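Alkylhalidase CmlS (Streptomyces venezuelae, PDB 3I3L) carries covalently bound FAD and serves as a flavin-dependent halogenase in the biosynthesis of the antibiotic chloramphenicol. Local coordinates at residues A[50-56]-A[144-150]; A[57-61]-A[127-132]; A[201-205]-A[390-394]. All coordinates share one frame; numbering follows the deposited sequence.

Contact 1 (A[50-56]-A[144-150]). With FAD (flavin-adenine dinucleotide), chain B.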
loop_
_atom_site.group_PDB
_atom_site.type_symbol
_atom_site.label_atom_id
_atom_site.label_comp_id
_atom_site.label_asym_id
_atom_site.label_seq_id
_atom_site.Cartn_x
_atom_site.Cartn_y
_atom_site.Cartn_z
ATOM N N THR A 50 22.711 9.463 -8.827
ATOM C CA THR A 50 23.558 9.339 -7.638
ATOM C C THR A 50 22.731 9.100 -6.334
ATOM O O THR A 50 21.817 9.824 -6.063
ATOM C CB THR A 50 24.527 10.540 -7.531
ATOM O OG1 THR A 50 25.395 10.544 -8.698
ATOM C CG2 THR A 50 25.380 10.432 -6.281
ATOM N N ILE A 51 23.101 8.095 -5.537
ATOM C CA ILE A 51 22.403 7.810 -4.302
ATOM C C ILE A 51 23.291 8.097 -3.106
ATOM O O ILE A 51 24.373 7.484 -2.975
ATOM C CB ILE A 51 21.967 6.325 -4.223
ATOM C CG1 ILE A 51 21.067 5.956 -5.420
ATOM C CG2 ILE A 51 21.305 6.089 -2.902
ATOM C CD1 ILE A 51 20.733 4.456 -5.533
ATOM N N TYR A 52 22.810 8.977 -2.214
ATOM C CA TYR A 52 23.472 9.332 -0.964
ATOM C C TYR A 52 22.745 8.693 0.223
ATOM O O TYR A 52 21.589 9.009 0.471
ATOM C CB TYR A 52 23.447 10.843 -0.777
ATOM C CG TYR A 52 24.093 11.615 -1.913
ATOM C CD1 TYR A 52 25.484 11.852 -1.928
ATOM C CD2 TYR A 52 23.337 12.101 -2.959
ATOM C CE1 TYR A 52 26.106 12.539 -2.954
ATOM C CE2 TYR A 52 23.937 12.790 -4.021
ATOM C CZ TYR A 52 25.337 13.000 -4.001
ATOM O OH TYR A 52 25.953 13.642 -5.007
ATOM N N GLU A 53 23.405 7.739 0.901
ATOM C CA GLU A 53 22.873 7.043 2.052
ATOM C C GLU A 53 23.722 7.369 3.278
ATOM O O GLU A 53 24.958 7.208 3.240
ATOM C CB GLU A 53 22.875 5.537 1.764
ATOM C CG GLU A 53 22.677 4.626 2.996
ATOM C CD GLU A 53 21.383 4.913 3.755
ATOM O OE1 GLU A 53 20.314 4.856 3.123
ATOM O OE2 GLU A 53 21.427 5.212 4.973
ATOM N N ARG A 54 23.099 7.851 4.356
ATOM C CA ARG A 54 23.914 8.286 5.539
ATOM C C ARG A 54 24.548 7.109 6.300
ATOM O O ARG A 54 25.534 7.286 7.034
ATOM C CB ARG A 54 23.060 9.088 6.528
ATOM C CG ARG A 54 21.865 8.275 7.073
ATOM C CD ARG A 54 21.030 9.050 8.066
ATOM N NE ARG A 54 19.960 8.183 8.628
ATOM C CZ ARG A 54 18.945 8.630 9.373
ATOM N NH1 ARG A 54 18.842 9.955 9.642
ATOM N NH2 ARG A 54 18.010 7.768 9.820
ATOM N N SER A 55 23.975 5.911 6.177
ATOM C CA SER A 55 24.458 4.793 6.995
ATOM C C SER A 55 25.434 3.960 6.214
ATOM O O SER A 55 25.621 4.138 5.016
ATOM C CB SER A 55 23.313 3.864 7.431
ATOM O OG SER A 55 22.435 4.488 8.371
ATOM N N ALA A 56 26.030 2.996 6.903
ATOM C CA ALA A 56 26.801 1.975 6.283
ATOM C C ALA A 56 25.885 0.782 6.216
ATOM O O ALA A 56 25.197 0.498 7.221
ATOM C CB ALA A 56 28.013 1.658 7.200
ATOM N N THR A 144 26.035 5.489 -9.218
ATOM C CA THR A 144 26.951 5.964 -8.185
ATOM C C THR A 144 26.300 5.914 -6.811
ATOM O O THR A 144 25.209 6.485 -6.617
ATOM C CB THR A 144 27.354 7.463 -8.488
ATOM O OG1 THR A 144 27.847 7.555 -9.827
ATOM C CG2 THR A 144 28.433 7.974 -7.486
ATOM N N VAL A 145 26.955 5.268 -5.853
ATOM C CA VAL A 145 26.370 5.134 -4.540
ATOM C C VAL A 145 27.390 5.587 -3.498
ATOM O O VAL A 145 28.486 5.070 -3.477
ATOM C CB VAL A 145 25.886 3.647 -4.238
ATOM C CG1 VAL A 145 25.552 3.464 -2.752
ATOM C CG2 VAL A 145 24.704 3.235 -5.119
ATOM N N HIS A 146 27.020 6.521 -2.629
ATOM C CA HIS A 146 27.841 6.916 -1.514
ATOM C C HIS A 146 27.168 6.541 -0.194
ATOM O O HIS A 146 26.242 7.233 0.275
ATOM C CB HIS A 146 28.099 8.430 -1.512
ATOM C CG HIS A 146 28.644 8.977 -2.798
ATOM N ND1 HIS A 146 29.816 8.516 -3.360
ATOM C CD2 HIS A 146 28.210 9.989 -3.599
ATOM C CE1 HIS A 146 30.072 9.207 -4.462
ATOM N NE2 HIS A 146 29.116 10.107 -4.629
ATOM N N GLU A 147 27.677 5.488 0.447
ATOM C CA GLU A 147 27.266 5.135 1.785
ATOM C C GLU A 147 27.979 6.055 2.755
ATOM O O GLU A 147 28.915 6.737 2.377
ATOM C CB GLU A 147 27.572 3.673 2.098
ATOM C CG GLU A 147 26.607 2.706 1.429
ATOM C CD GLU A 147 26.935 1.289 1.708
ATOM O OE1 GLU A 147 27.283 0.953 2.868
ATOM O OE2 GLU A 147 26.829 0.467 0.768
ATOM N N GLU A 148 27.499 6.087 3.989
ATOM C CA GLU A 148 28.052 6.954 5.028
ATOM C C GLU A 148 28.230 8.395 4.542
ATOM O O GLU A 148 29.221 9.050 4.865
ATOM C CB GLU A 148 29.382 6.400 5.565
ATOM C CG GLU A 148 29.274 4.984 6.135
ATOM C CD GLU A 148 30.620 4.462 6.716
ATOM O OE1 GLU A 148 31.594 4.317 5.959
ATOM O OE2 GLU A 148 30.692 4.195 7.924
ATOM N N THR A 149 27.239 8.911 3.808
ATOM C CA THR A 149 27.312 10.251 3.232
ATOM C C THR A 149 25.917 10.881 3.410
ATOM O O THR A 149 25.102 10.833 2.487
ATOM C CB THR A 149 27.682 10.192 1.700
ATOM O OG1 THR A 149 28.904 9.481 1.504
ATOM C CG2 THR A 149 27.874 11.572 1.109
ATOM N N PRO A 150 25.621 11.413 4.610
ATOM C CA PRO A 150 24.340 11.996 4.841
ATOM C C PRO A 150 24.140 13.284 4.034
ATOM O O PRO A 150 25.085 14.057 3.860
ATOM C CB PRO A 150 24.381 12.348 6.345
ATOM C CG PRO A 150 25.801 12.385 6.715
ATOM C CD PRO A 150 26.455 11.408 5.834
HETATM P PA FAD B . 13.557 3.656 4.838
HETATM O O1A FAD B . 13.510 4.321 6.194
HETATM O O2A FAD B . 13.424 2.173 4.818
HETATM O O5B FAD B . 14.958 4.087 4.119
HETATM C C5B FAD B . 15.398 5.429 4.155
HETATM C C4B FAD B . 16.940 5.527 4.167
HETATM O O4B FAD B . 17.287 6.930 4.098
HETATM C C3B FAD B . 17.557 4.990 5.437
HETATM O O3B FAD B . 18.431 3.947 5.131
HETATM C C2B FAD B . 18.325 6.178 6.036
HETATM O O2B FAD B . 19.589 5.792 6.475
HETATM C C1B FAD B . 18.438 7.156 4.877
HETATM N N9A FAD B . 18.487 8.573 5.186
HETATM C C8A FAD B . 17.688 9.264 6.047
HETATM N N7A FAD B . 18.040 10.568 6.013
HETATM C C5A FAD B . 19.114 10.712 5.202
HETATM C C6A FAD B . 19.864 11.816 4.839
HETATM N N6A FAD B . 19.578 13.018 5.305
HETATM N N1A FAD B . 20.876 11.634 3.935
HETATM C C2A FAD B . 21.180 10.396 3.426
HETATM N N3A FAD B . 20.424 9.323 3.786
HETATM C C4A FAD B . 19.403 9.473 4.659
HETATM N N1 FAD B . 6.495 -2.138 5.799
HETATM C C2 FAD B . 6.194 -3.306 5.118
HETATM O O2 FAD B . 6.186 -3.263 3.895
HETATM N N3 FAD B . 5.891 -4.463 5.784
HETATM C C4 FAD B . 5.881 -4.499 7.154
HETATM O O4 FAD B . 5.619 -5.595 7.746
HETATM C C4X FAD B . 6.151 -3.320 7.851
HETATM N N5 FAD B . 6.167 -3.325 9.219
HETATM C C5X FAD B . 6.537 -2.185 9.896
HETATM C C6 FAD B . 6.545 -2.176 11.298
HETATM C C7 FAD B . 6.839 -1.012 11.968
HETATM C C7M FAD B . 6.875 -0.974 13.477
HETATM C C8 FAD B . 7.177 0.115 11.227
HETATM C C8M FAD B . 7.598 1.358 11.903
HETATM C C9 FAD B . 7.132 0.136 9.828
HETATM C C9A FAD B . 6.811 -1.049 9.184
HETATM N N10 FAD B . 6.832 -1.032 7.819
HETATM C C10 FAD B . 6.459 -2.135 7.149
HETATM C "C1'" FAD B . 7.019 0.302 7.179
HETATM C "C2'" FAD B . 8.204 0.264 6.243
HETATM O "O2'" FAD B . 9.269 -0.255 6.933
HETATM C "C3'" FAD B . 8.562 1.577 5.599
HETATM O "O3'" FAD B . 7.463 2.041 4.846
HETATM C "C4'" FAD B . 9.769 1.402 4.618
HETATM O "O4'" FAD B . 10.957 1.114 5.302
HETATM C "C5'" FAD B . 10.003 2.702 3.861
HETATM O "O5'" FAD B . 11.030 2.545 2.926
HETATM P P FAD B . 11.818 3.862 2.553
HETATM O O1P FAD B . 10.832 4.979 2.287
HETATM O O2P FAD B . 12.865 3.545 1.492
HETATM O O3P FAD B . 12.493 4.375 3.932
#
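Y52 and H146 each place CG anti to their own carbonyl carbon (chi1 -57° and -53°), and because the two residues pair across parallel strands, these like torsions lay their rings side by side. Strand 144-146 is the outermost of the Rossmann-type FAD-binding sheet, beside 48-52. H146 CD2 comes within 3.4 Å of Y52 CE1, with the ring planes oblique to each other, while T149 CG2 touches the Y52 ring at its edge. On the other face I51 CD1 meets V145 CG2, and L135 of helix 127-140 packs against both side chains. The parallel ladder alternates: I51 N binds T144 O, H146 N binds I51 O at 2.8 Å, and E53 N binds H146 O. Past the strand ends, T149 N still reaches E53 O and E148 N reaches S55 O, so the turn that receives the nucleotide stays tied to its neighbour. There E53, just past the second strand as in many Rossmann-type folds, takes the adenosine ribose, its OE1 accepting from FAD O3B at 2.9 Å. S55 N donates to the anti lone pair of E53 OE2, which helps fix the carboxylate. R54 CG sits between the backbone N and the carbonyl carbon (chi1 60°), R54 CB rests on P150 CB at 3.5 Å, and the extended chain runs along the adenine until FAD C8A lies 3.5 Å above the centre of the guanidinium plane.

Contact 2 (A[57-61]-A[127-132]). With FAD (flavin-adenine dinucleotide), chain B.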
loop_
_atom_site.group_PDB
_atom_site.type_symbol
_atom_site.label_atom_id
_atom_site.label_comp_id
_atom_site.label_asym_id
_atom_site.label_seq_id
_atom_site.Cartn_x
_atom_site.Cartn_y
_atom_site.Cartn_z
ATOM N N PHE A 57 25.834 0.087 5.067
ATOM C CA PHE A 57 25.047 -1.151 4.970
ATOM C C PHE A 57 25.961 -2.340 5.191
ATOM O O PHE A 57 27.141 -2.305 4.812
ATOM C CB PHE A 57 24.359 -1.293 3.616
ATOM C CG PHE A 57 23.130 -0.415 3.448
ATOM C CD1 PHE A 57 22.872 0.636 4.331
ATOM C CD2 PHE A 57 22.249 -0.639 2.398
ATOM C CE1 PHE A 57 21.769 1.446 4.179
ATOM C CE2 PHE A 57 21.177 0.162 2.229
ATOM C CZ PHE A 57 20.899 1.221 3.141
ATOM N N PRO A 58 25.421 -3.417 5.779
ATOM C CA PRO A 58 24.001 -3.564 6.193
ATOM C C PRO A 58 23.698 -2.802 7.466
ATOM O O PRO A 58 24.588 -2.619 8.302
ATOM C CB PRO A 58 23.865 -5.064 6.462
ATOM C CG PRO A 58 25.317 -5.488 6.913
ATOM C CD PRO A 58 26.237 -4.616 6.070
ATOM N N ARG A 59 22.448 -2.335 7.604
ATOM C CA ARG A 59 22.023 -1.705 8.842
ATOM C C ARG A 59 20.648 -2.231 9.153
ATOM O O ARG A 59 19.859 -2.450 8.209
ATOM C CB ARG A 59 22.059 -0.175 8.744
ATOM C CG ARG A 59 21.227 0.443 7.636
ATOM C CD ARG A 59 19.765 0.750 8.085
ATOM N NE ARG A 59 19.031 1.265 6.926
ATOM C CZ ARG A 59 18.385 0.497 6.049
ATOM N NH1 ARG A 59 17.739 1.031 5.027
ATOM N NH2 ARG A 59 18.395 -0.825 6.192
ATOM N N TYR A 60 20.387 -2.465 10.464
ATOM C CA TYR A 60 19.131 -3.049 10.975
ATOM C C TYR A 60 17.929 -2.150 10.682
ATOM O O TYR A 60 18.014 -0.950 10.824
ATOM C CB TYR A 60 19.194 -3.384 12.496
ATOM C CG TYR A 60 17.821 -3.813 12.961
ATOM C CD1 TYR A 60 17.428 -5.154 12.906
ATOM C CD2 TYR A 60 16.873 -2.852 13.343
ATOM C CE1 TYR A 60 16.134 -5.529 13.231
ATOM C CE2 TYR A 60 15.549 -3.210 13.658
ATOM C CZ TYR A 60 15.201 -4.547 13.616
ATOM O OH TYR A 60 13.910 -4.886 13.913
ATOM N N ARG A 61 16.803 -2.755 10.294
ATOM C CA ARG A 61 15.592 -2.009 9.981
ATOM C C ARG A 61 14.351 -2.906 10.152
ATOM O O ARG A 61 14.325 -4.038 9.729
ATOM C CB ARG A 61 15.675 -1.479 8.557
ATOM C CG ARG A 61 14.561 -0.585 8.112
ATOM C CD ARG A 61 14.766 0.770 8.716
ATOM N NE ARG A 61 13.836 1.789 8.193
ATOM C CZ ARG A 61 12.507 1.807 8.370
ATOM N NH1 ARG A 61 11.875 0.856 9.060
ATOM N NH2 ARG A 61 11.810 2.822 7.898
ATOM N N ARG A 127 15.520 -6.949 6.811
ATOM C CA ARG A 127 15.628 -5.713 6.022
ATOM C C ARG A 127 17.080 -5.255 5.788
ATOM O O ARG A 127 17.391 -4.689 4.718
ATOM C CB ARG A 127 14.833 -4.563 6.653
ATOM C CG ARG A 127 13.327 -4.598 6.375
ATOM C CD ARG A 127 12.979 -4.345 4.862
ATOM N NE ARG A 127 13.510 -3.045 4.458
ATOM C CZ ARG A 127 12.916 -1.875 4.743
ATOM N NH1 ARG A 127 11.753 -1.857 5.439
ATOM N NH2 ARG A 127 13.503 -0.728 4.379
ATOM N N GLU A 128 17.955 -5.486 6.766
ATOM C CA GLU A 128 19.373 -5.161 6.612
ATOM C C GLU A 128 19.964 -5.904 5.394
ATOM O O GLU A 128 20.819 -5.375 4.693
ATOM C CB GLU A 128 20.144 -5.475 7.901
ATOM C CG GLU A 128 20.140 -6.938 8.289
ATOM C CD GLU A 128 20.339 -7.145 9.805
ATOM O OE1 GLU A 128 21.493 -7.386 10.228
ATOM O OE2 GLU A 128 19.363 -7.090 10.581
ATOM N N GLU A 129 19.447 -7.100 5.110
ATOM C CA GLU A 129 19.976 -7.903 4.007
ATOM C C GLU A 129 19.300 -7.575 2.704
ATOM O O GLU A 129 19.955 -7.348 1.697
ATOM C CB GLU A 129 19.883 -9.415 4.327
ATOM C CG GLU A 129 20.791 -9.837 5.471
ATOM C CD GLU A 129 20.598 -11.313 5.900
ATOM O OE1 GLU A 129 19.634 -12.016 5.477
ATOM O OE2 GLU A 129 21.417 -11.765 6.714
ATOM N N PHE A 130 17.981 -7.478 2.739
ATOM C CA PHE A 130 17.200 -7.090 1.582
ATOM C C PHE A 130 17.560 -5.692 1.062
ATOM O O PHE A 130 17.746 -5.482 -0.124
ATOM C CB PHE A 130 15.707 -7.144 1.941
ATOM C CG PHE A 130 14.799 -6.698 0.831
ATOM C CD1 PHE A 130 14.573 -7.511 -0.243
ATOM C CD2 PHE A 130 14.176 -5.457 0.888
ATOM C CE1 PHE A 130 13.708 -7.104 -1.310
ATOM C CE2 PHE A 130 13.300 -5.026 -0.104
ATOM C CZ PHE A 130 13.047 -5.852 -1.240
ATOM N N ASP A 131 17.621 -4.721 1.943
ATOM C CA ASP A 131 17.964 -3.350 1.513
ATOM C C ASP A 131 19.392 -3.310 0.880
ATOM O O ASP A 131 19.627 -2.598 -0.085
ATOM C CB ASP A 131 17.896 -2.384 2.683
ATOM C CG ASP A 131 16.447 -2.115 3.161
ATOM O OD1 ASP A 131 15.502 -2.771 2.700
ATOM O OD2 ASP A 131 16.252 -1.210 3.996
ATOM N N LYS A 132 20.316 -4.094 1.423
ATOM C CA LYS A 132 21.678 -4.097 0.919
ATOM C C LYS A 132 21.791 -4.787 -0.438
ATOM O O LYS A 132 22.647 -4.452 -1.236
ATOM C CB LYS A 132 22.635 -4.735 1.924
ATOM C CG LYS A 132 24.045 -4.918 1.375
ATOM C CD LYS A 132 25.036 -5.330 2.479
ATOM C CE LYS A 132 26.287 -5.995 1.857
ATOM N NZ LYS A 132 27.167 -4.984 1.243
HETATM P PA FAD B . 13.557 3.656 4.838
HETATM O O1A FAD B . 13.510 4.321 6.194
HETATM O O2A FAD B . 13.424 2.173 4.818
HETATM O O5B FAD B . 14.958 4.087 4.119
HETATM C C5B FAD B . 15.398 5.429 4.155
HETATM C C4B FAD B . 16.940 5.527 4.167
HETATM O O4B FAD B . 17.287 6.930 4.098
HETATM C C3B FAD B . 17.557 4.990 5.437
HETATM O O3B FAD B . 18.431 3.947 5.131
HETATM C C2B FAD B . 18.325 6.178 6.036
HETATM O O2B FAD B . 19.589 5.792 6.475
HETATM C C1B FAD B . 18.438 7.156 4.877
HETATM N N9A FAD B . 18.487 8.573 5.186
HETATM C C8A FAD B . 17.688 9.264 6.047
HETATM N N7A FAD B . 18.040 10.568 6.013
HETATM C C5A FAD B . 19.114 10.712 5.202
HETATM C C6A FAD B . 19.864 11.816 4.839
HETATM N N6A FAD B . 19.578 13.018 5.305
HETATM N N1A FAD B . 20.876 11.634 3.935
HETATM C C2A FAD B . 21.180 10.396 3.426
HETATM N N3A FAD B . 20.424 9.323 3.786
HETATM C C4A FAD B . 19.403 9.473 4.659
HETATM N N1 FAD B . 6.495 -2.138 5.799
HETATM C C2 FAD B . 6.194 -3.306 5.118
HETATM O O2 FAD B . 6.186 -3.263 3.895
HETATM N N3 FAD B . 5.891 -4.463 5.784
HETATM C C4 FAD B . 5.881 -4.499 7.154
HETATM O O4 FAD B . 5.619 -5.595 7.746
HETATM C C4X FAD B . 6.151 -3.320 7.851
HETATM N N5 FAD B . 6.167 -3.325 9.219
HETATM C C5X FAD B . 6.537 -2.185 9.896
HETATM C C6 FAD B . 6.545 -2.176 11.298
HETATM C C7 FAD B . 6.839 -1.012 11.968
HETATM C C7M FAD B . 6.875 -0.974 13.477
HETATM C C8 FAD B . 7.177 0.115 11.227
HETATM C C8M FAD B . 7.598 1.358 11.903
HETATM C C9 FAD B . 7.132 0.136 9.828
HETATM C C9A FAD B . 6.811 -1.049 9.184
HETATM N N10 FAD B . 6.832 -1.032 7.819
HETATM C C10 FAD B . 6.459 -2.135 7.149
HETATM C "C1'" FAD B . 7.019 0.302 7.179
HETATM C "C2'" FAD B . 8.204 0.264 6.243
HETATM O "O2'" FAD B . 9.269 -0.255 6.933
HETATM C "C3'" FAD B . 8.562 1.577 5.599
HETATM O "O3'" FAD B . 7.463 2.041 4.846
HETATM C "C4'" FAD B . 9.769 1.402 4.618
HETATM O "O4'" FAD B . 10.957 1.114 5.302
HETATM C "C5'" FAD B . 10.003 2.702 3.861
HETATM O "O5'" FAD B . 11.030 2.545 2.926
HETATM P P FAD B . 11.818 3.862 2.553
HETATM O O1P FAD B . 10.832 4.979 2.287
HETATM O O2P FAD B . 12.865 3.545 1.492
HETATM O O3P FAD B . 12.493 4.375 3.932
HETATM O O HOH W 1 27.025 -2.113 1.457
HETATM O O HOH W 2 21.204 -2.599 5.061
HETATM O O HOH W 3 14.580 -6.670 9.638
#
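R61 and R127 lie side by side, CB to CB at 3.7 Å, and reach one phosphate of FAD, R61 from the loop after strand 48-52 and R127 from the first turn of helix 127-140, where R59, R127 and D131 form a salt-bridge network. In the first shell, R61 NH2 donates to FAD O1A at 2.8 Å, helped by NE, and R127 NH2 donates to FAD O2A at 2.9 Å. Both R127 NH1 and NH2 also reach FAD O4' of the ribityl chain. The two guanidinium groups probably balance much of the phosphate's charge. R59 binds the adenosine ribose, NH1 meeting FAD O3B at 3.0 Å.

One step outward, D131 positions two of these arginines. R127, folded back at chi2 (-67°) and chi3 (-58°), grips it side-on, NE to OD1 at 2.7 Å and NH2 to the syn lone pair of OD2. R59 comes end-on from the anti side, NH1 and NH2 both donating to OD2, with its plane 74° from that of the carboxylate. Three N-H groups therefore converge on OD2, which probably keeps D131 ionised. F57 CZ lies over one face of the R59 guanidinium, probably helping to hold its orientation. Farther out, P58 CB packs on E128 O. Water 2 joins loop to helix, accepting from R59 N at 2.8 Å and donating to E128 O at 2.8 Å.

Contact 3 (A[201-205]-A[390-394]); sequences EFYRN and FWRKR
An inverse gamma turn centred on Y203, where the chain rounds a corner into strand 203-213, receives the end of helix 389-394, and R394 buries the largest area. Its CG stands over the middle of the Y203 ring, 4.0 Å from the centroid and 10° off the normal, a CH-pi contact. From there the side chain, extended from CG to NE, runs to N205, whose OD1 is gripped side-on by R394 NH2 at 2.8 Å and NE at 3.0 Å. Both donors lie tilted from the amide's carbonyl plane, the NH2 well above it. The third nitrogen, NH1, turns back to F390 O on a lone pair at 2.9 Å and also forms a salt bridge with D253. F390 CE1 lies 3.3 Å above one face of the guanidinium, offset toward the rim, and F202 O over the opposite one, so contacts on both faces and bonds at the rim fix the orientation of its plane. Nearer the surface, F202 CB packs against K393 O at 3.4 Å. A leucine in place of R394 would probably leave N205 OD1 without these two donors and D253 without its charged mate. N205 ND2 binds D321, and the N205 side chain is about 5 Å from that of D297, the covalent FAD attachment point. Strands 287-302 and 245-253 flank the segment 201-205, while helix 352-382 packs on Y203 and R394.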
loop_
_atom_site.group_PDB
_atom_site.type_symbol
_atom_site.label_atom_id
_atom_site.label_comp_id
_atom_site.label_asym_id
_atom_site.label_seq_id
_atom_site.Cartn_x
_atom_site.Cartn_y
_atom_site.Cartn_z
ATOM N N GLU A 201 -4.395 13.218 12.990
ATOM C CA GLU A 201 -4.929 13.615 14.264
ATOM C C GLU A 201 -4.996 12.468 15.267
ATOM O O GLU A 201 -4.674 12.681 16.440
ATOM C CB GLU A 201 -6.307 14.235 14.058
ATOM C CG GLU A 201 -6.728 15.006 15.217
ATOM C CD GLU A 201 -8.003 15.789 14.952
ATOM O OE1 GLU A 201 -8.415 15.906 13.754
ATOM O OE2 GLU A 201 -8.550 16.318 15.947
ATOM N N PHE A 202 -5.322 11.247 14.814
ATOM C CA PHE A 202 -5.607 10.148 15.743
ATOM C C PHE A 202 -4.787 8.880 15.623
ATOM O O PHE A 202 -4.706 8.102 16.586
ATOM C CB PHE A 202 -7.123 9.778 15.674
ATOM C CG PHE A 202 -8.041 10.970 15.979
ATOM C CD1 PHE A 202 -7.914 11.663 17.184
ATOM C CD2 PHE A 202 -8.968 11.399 15.060
ATOM C CE1 PHE A 202 -8.701 12.814 17.445
ATOM C CE2 PHE A 202 -9.780 12.521 15.316
ATOM C CZ PHE A 202 -9.636 13.225 16.521
ATOM N N TYR A 203 -4.237 8.610 14.438
ATOM C CA TYR A 203 -3.521 7.357 14.228
ATOM C C TYR A 203 -2.041 7.504 14.632
ATOM O O TYR A 203 -1.125 7.658 13.770
ATOM C CB TYR A 203 -3.712 6.888 12.786
ATOM C CG TYR A 203 -5.088 6.292 12.536
ATOM C CD1 TYR A 203 -6.201 7.048 12.678
ATOM C CD2 TYR A 203 -5.252 4.961 12.217
ATOM C CE1 TYR A 203 -7.462 6.544 12.465
ATOM C CE2 TYR A 203 -6.512 4.433 12.002
ATOM C CZ TYR A 203 -7.618 5.274 12.110
ATOM O OH TYR A 203 -8.884 4.841 11.913
ATOM N N ARG A 204 -1.818 7.534 15.932
ATOM C CA ARG A 204 -0.474 7.811 16.445
ATOM C C ARG A 204 0.004 6.596 17.162
ATOM O O ARG A 204 -0.042 6.548 18.366
ATOM C CB ARG A 204 -0.444 9.029 17.351
ATOM C CG ARG A 204 -0.869 10.314 16.543
ATOM C CD ARG A 204 -0.944 11.548 17.359
ATOM N NE ARG A 204 -1.354 12.682 16.516
ATOM C CZ ARG A 204 -1.380 13.939 16.929
ATOM N NH1 ARG A 204 -1.003 14.217 18.190
ATOM N NH2 ARG A 204 -1.772 14.909 16.101
ATOM N N ASN A 205 0.467 5.634 16.365
ATOM C CA ASN A 205 0.888 4.344 16.773
ATOM C C ASN A 205 2.324 4.387 17.238
ATOM O O ASN A 205 3.189 5.114 16.683
ATOM C CB ASN A 205 0.773 3.405 15.565
ATOM C CG ASN A 205 -0.644 3.114 15.206
ATOM O OD1 ASN A 205 -1.502 3.042 16.069
ATOM N ND2 ASN A 205 -0.918 2.963 13.923
ATOM N N PHE A 390 -6.485 3.305 22.836
ATOM C CA PHE A 390 -6.140 2.770 21.534
ATOM C C PHE A 390 -7.359 2.661 20.608
ATOM O O PHE A 390 -7.370 3.229 19.542
ATOM C CB PHE A 390 -5.437 1.393 21.606
ATOM C CG PHE A 390 -4.920 0.948 20.267
ATOM C CD1 PHE A 390 -3.653 1.342 19.813
ATOM C CD2 PHE A 390 -5.723 0.187 19.422
ATOM C CE1 PHE A 390 -3.196 0.978 18.531
ATOM C CE2 PHE A 390 -5.240 -0.194 18.125
ATOM C CZ PHE A 390 -3.973 0.205 17.719
ATOM N N TRP A 391 -8.363 1.896 21.038
ATOM C CA TRP A 391 -9.525 1.628 20.209
ATOM C C TRP A 391 -10.388 2.865 19.981
ATOM O O TRP A 391 -10.919 3.068 18.902
ATOM C CB TRP A 391 -10.317 0.417 20.743
ATOM C CG TRP A 391 -9.458 -0.806 20.661
ATOM C CD1 TRP A 391 -8.800 -1.420 21.683
ATOM C CD2 TRP A 391 -9.089 -1.493 19.480
ATOM N NE1 TRP A 391 -8.039 -2.486 21.203
ATOM C CE2 TRP A 391 -8.190 -2.543 19.855
ATOM C CE3 TRP A 391 -9.366 -1.306 18.148
ATOM C CZ2 TRP A 391 -7.600 -3.399 18.928
ATOM C CZ3 TRP A 391 -8.779 -2.170 17.217
ATOM C CH2 TRP A 391 -7.915 -3.198 17.613
ATOM N N ARG A 392 -10.478 3.693 20.999
ATOM C CA ARG A 392 -11.293 4.895 20.998
ATOM C C ARG A 392 -10.737 5.939 20.027
ATOM O O ARG A 392 -11.486 6.689 19.406
ATOM C CB ARG A 392 -11.292 5.482 22.429
ATOM C CG ARG A 392 -11.935 6.847 22.585
ATOM C CD ARG A 392 -12.310 7.143 24.122
ATOM N NE ARG A 392 -11.160 7.286 24.979
ATOM C CZ ARG A 392 -10.702 6.365 25.855
ATOM N NH1 ARG A 392 -9.652 6.620 26.609
ATOM N NH2 ARG A 392 -11.288 5.182 26.005
ATOM N N LYS A 393 -9.421 6.060 19.964
ATOM C CA LYS A 393 -8.854 7.013 19.032
ATOM C C LYS A 393 -9.088 6.545 17.600
ATOM O O LYS A 393 -9.209 7.362 16.729
ATOM C CB LYS A 393 -7.342 7.284 19.314
ATOM C CG LYS A 393 -7.069 7.926 20.717
ATOM C CD LYS A 393 -7.751 9.318 20.829
ATOM C CE LYS A 393 -7.330 10.109 22.079
ATOM N NZ LYS A 393 -6.267 11.119 21.716
ATOM N N ARG A 394 -9.146 5.241 17.371
ATOM C CA ARG A 394 -9.079 4.737 15.999
ATOM C C ARG A 394 -10.405 4.319 15.380
ATOM O O ARG A 394 -10.542 4.276 14.129
ATOM C CB ARG A 394 -8.051 3.615 15.887
ATOM C CG ARG A 394 -6.649 4.134 15.974
ATOM C CD ARG A 394 -5.709 3.025 16.494
ATOM N NE ARG A 394 -4.376 3.550 16.728
ATOM C CZ ARG A 394 -4.026 4.275 17.807
ATOM N NH1 ARG A 394 -4.918 4.544 18.757
ATOM N NH2 ARG A 394 -2.783 4.700 17.967
#

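Overall arrangement
Contact 3 is the more buried, with four of its seven touching residues buried, whereas contact 1 has exposed residues at its turn and its centre about 26 Å from that of the chain. Contacts 1 and 2 form one continuous unit: helix 127-140 leads into strand 144-146, E147 OE1 probably bonds F57 N at 2.8 Å, and both touch FAD, sharing its adenosine ribose. Contact 1 relies on backbone ladder bonds at a sheet margin; contact 2 replaces the ladder with charged side chains reaching ribose and diphosphate. Contact 3, about 12 Å from contact 2 between nearest atoms, belongs to the other large sheet; it joins strand to helix through one buried arginine and does not bind the cofactor.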